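Side-chain contact in outer envelope protein 64, mitochondrial (Arabidopsis thaliana, PDB 6HPG), which probably serves as a chaperone receptor at the mitochondrial outer membrane, mediating Hsp90-dependent protein targeting, here represented by its TPR domain: residues A49-L53 / C54-Q58. Sequence-based numbering, arbitrary orientation.
Sequences AFLEL and CCFQQ
The side chains of F50 and Q58 cross at about a right angle, a compact instance of how two helices joined by a tight turn close against each other. Q58 lays its CB over one face of the F50 ring, 3.7 Å from the centroid and offset toward the rim, in a CH-pi contact. Its extended chain then carries the amide on to the far end of the ring, where Q58 NE2 lies 3.4 Å from CZ of F50, the amide and ring planes being 38° apart. C55 comes obliquely to the same ring, with its CB 3.6 Å from F50 CD1. C55 SG, beside its own backbone N (chi1 -62°) and anti to the carbonyl carbon, is turned back to L53, 3.8 Å from CB of that leucine, and makes a more distant oblique sulfur-aromatic contact with F50. Elsewhere on the turn, L51 CD2 meets the edge of the F56 ring, 3.7 Å from CD1 of that phenylalanine.

This is the turn between the two antiparallel helices of TPR 2, 40-52 and 56-69. C54, with positive phi (63°), ends the first in a Schellman motif: C55 N bonds to F50 O at 2.8 Å, and C54 N donates a hydrogen bond to L51 O. C55 then takes the N-cap position of the second helix. Farther out, V26 of helix 22-35 packs on F50, whereas A83 of helix 74-86 touches both L51 and F56, joining this turn to the third repeat.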
ATOM      1  N   ALA A  49      -3.320   5.295  -2.622  1.00 18.59           N
ATOM      2  CA  ALA A  49      -3.744   6.466  -3.457  1.00 19.37           C
ATOM      3  C   ALA A  49      -2.937   6.559  -4.762  1.00 17.91           C
ATOM      4  O   ALA A  49      -3.523   6.791  -5.832  1.00 17.70           O
ATOM      5  CB  ALA A  49      -3.652   7.774  -2.686  1.00 20.66           C
ATOM      6  N   PHE A  50      -1.631   6.245  -4.698  1.00 17.93           N
ATOM      7  CA  PHE A  50      -0.780   6.257  -5.895  1.00 20.33           C
ATOM      8  C   PHE A  50      -1.125   5.178  -6.928  1.00 21.96           C
ATOM      9  O   PHE A  50      -1.106   5.440  -8.140  1.00 20.88           O
ATOM     10  CB  PHE A  50       0.710   6.149  -5.540  1.00 18.55           C
ATOM     11  CG  PHE A  50       1.367   7.448  -5.111  1.00 20.40           C
ATOM     12  CD1 PHE A  50       1.131   8.667  -5.783  1.00 21.22           C
ATOM     13  CD2 PHE A  50       2.293   7.443  -4.063  1.00 20.30           C
ATOM     14  CE1 PHE A  50       1.787   9.819  -5.393  1.00 19.76           C
ATOM     15  CE2 PHE A  50       2.921   8.616  -3.647  1.00 19.67           C
ATOM     16  CZ  PHE A  50       2.682   9.790  -4.315  1.00 20.10           C
ATOM     17  N   LEU A  51      -1.410   3.970  -6.454  1.00 20.70           N
ATOM     18  CA  LEU A  51      -1.903   2.921  -7.321  1.00 21.14           C
ATOM     19  C   LEU A  51      -3.110   3.368  -8.163  1.00 25.51           C
ATOM     20  O   LEU A  51      -3.205   3.108  -9.343  1.00 24.22           O
ATOM     21  CB  LEU A  51      -2.322   1.728  -6.484  1.00 21.38           C
ATOM     22  CG  LEU A  51      -1.198   0.843  -5.969  1.00 20.62           C
ATOM     23  CD1 LEU A  51      -1.777  -0.398  -5.310  1.00 21.11           C
ATOM     24  CD2 LEU A  51      -0.281   0.438  -7.088  1.00 19.74           C
ATOM     25  N   GLU A  52      -4.021   4.070  -7.540  1.00 24.98           N
ATOM     26  CA  GLU A  52      -5.217   4.483  -8.247  1.00 29.77           C
ATOM     27  C   GLU A  52      -4.938   5.537  -9.343  1.00 27.68           C
ATOM     28  O   GLU A  52      -5.714   5.672 -10.268  1.00 30.12           O
ATOM     29  CB  GLU A  52      -6.200   4.989  -7.230  1.00 26.34           C
ATOM     30  CG  GLU A  52      -6.674   3.906  -6.259  1.00 28.56           C
ATOM     31  CD  GLU A  52      -7.877   3.114  -6.777  1.00 30.36           C
ATOM     32  OE1 GLU A  52      -8.301   3.374  -7.922  1.00 30.71           O
ATOM     33  OE2 GLU A  52      -8.416   2.281  -6.014  1.00 27.96           O
ATOM     34  N   LEU A  53      -3.833   6.272  -9.196  1.00 26.77           N
ATOM     35  CA  LEU A  53      -3.372   7.281 -10.146  1.00 26.14           C
ATOM     36  C   LEU A  53      -2.471   6.740 -11.232  1.00 26.78           C
ATOM     37  O   LEU A  53      -2.069   7.487 -12.110  1.00 26.50           O
ATOM     38  CB  LEU A  53      -2.611   8.380  -9.395  1.00 24.94           C
ATOM     39  CG  LEU A  53      -3.492   9.320  -8.578  1.00 28.51           C
ATOM     40  CD1 LEU A  53      -2.628  10.242  -7.721  1.00 30.51           C
ATOM     41  CD2 LEU A  53      -4.417  10.120  -9.487  1.00 28.59           C
ATOM     42  N   CYS A  54      -2.163   5.443 -11.144  1.00 28.65           N
ATOM     43  CA  CYS A  54      -1.136   4.768 -11.918  1.00 24.81           C
ATOM     44  C   CYS A  54       0.258   5.296 -11.640  1.00 24.14           C
ATOM     45  O   CYS A  54       1.139   5.166 -12.498  1.00 19.68           O
ATOM     46  CB  CYS A  54      -1.454   4.797 -13.412  1.00 25.03           C
ATOM     47  SG  CYS A  54      -3.089   4.116 -13.701  1.00 27.46           S
ATOM     48  N   CYS A  55       0.487   5.841 -10.441  1.00 22.39           N
ATOM     49  CA  CYS A  55       1.852   6.209 -10.039  1.00 24.05           C
ATOM     50  C   CYS A  55       2.533   5.016  -9.386  1.00 25.84           C
ATOM     51  O   CYS A  55       2.785   5.016  -8.168  1.00 27.22           O
ATOM     52  CB  CYS A  55       1.831   7.418  -9.106  1.00 22.25           C
ATOM     53  SG  CYS A  55       1.151   8.852  -9.929  1.00 27.53           S
ATOM     54  N   PHE A  56       2.863   4.010 -10.192  1.00 23.76           N
ATOM     55  CA  PHE A  56       3.369   2.715  -9.664  1.00 20.20           C
ATOM     56  C   PHE A  56       4.735   2.776  -9.010  1.00 27.21           C
ATOM     57  O   PHE A  56       4.952   2.080  -7.992  1.00 28.20           O
ATOM     58  CB  PHE A  56       3.362   1.676 -10.781  1.00 20.55           C
ATOM     59  CG  PHE A  56       1.991   1.445 -11.339  1.00 18.68           C
ATOM     60  CD1 PHE A  56       0.987   0.931 -10.527  1.00 17.50           C
ATOM     61  CD2 PHE A  56       1.668   1.831 -12.632  1.00 21.41           C
ATOM     62  CE1 PHE A  56      -0.314   0.736 -11.008  1.00 17.57           C
ATOM     63  CE2 PHE A  56       0.357   1.655 -13.111  1.00 19.77           C
ATOM     64  CZ  PHE A  56      -0.623   1.101 -12.300  1.00 17.17           C
ATOM     65  N   GLN A  57       5.651   3.616  -9.522  1.00 23.70           N
ATOM     66  CA  GLN A  57       7.002   3.696  -8.885  1.00 22.80           C
ATOM     67  C   GLN A  57       6.935   4.313  -7.507  1.00 22.32           C
ATOM     68  O   GLN A  57       7.644   3.901  -6.569  1.00 25.61           O
ATOM     69  CB  GLN A  57       7.990   4.496  -9.741  1.00 29.87           C
ATOM     70  CG  GLN A  57       8.851   3.625 -10.652  1.00 37.71           C
ATOM     71  CD  GLN A  57       9.699   4.426 -11.625  1.00 44.80           C
ATOM     72  OE1 GLN A  57       9.856   5.645 -11.486  1.00 46.49           O
ATOM     73  NE2 GLN A  57      10.249   3.737 -12.629  1.00 57.19           N
ATOM     74  N   GLN A  58       6.102   5.344  -7.408  1.00 20.68           N
ATOM     75  CA  GLN A  58       5.900   6.037  -6.144  1.00 24.08           C
ATOM     76  C   GLN A  58       5.171   5.123  -5.175  1.00 19.53           C
ATOM     77  O   GLN A  58       5.422   5.179  -3.981  1.00 17.43           O
ATOM     78  CB  GLN A  58       5.131   7.365  -6.347  1.00 22.29           C
ATOM     79  CG  GLN A  58       5.902   8.354  -7.217  1.00 25.63           C
ATOM     80  CD  GLN A  58       5.101   9.619  -7.452  1.00 26.31           C
ATOM     81  OE1 GLN A  58       4.404   9.768  -8.470  1.00 30.84           O
ATOM     82  NE2 GLN A  58       5.139  10.500  -6.485  1.00 25.34           N
TER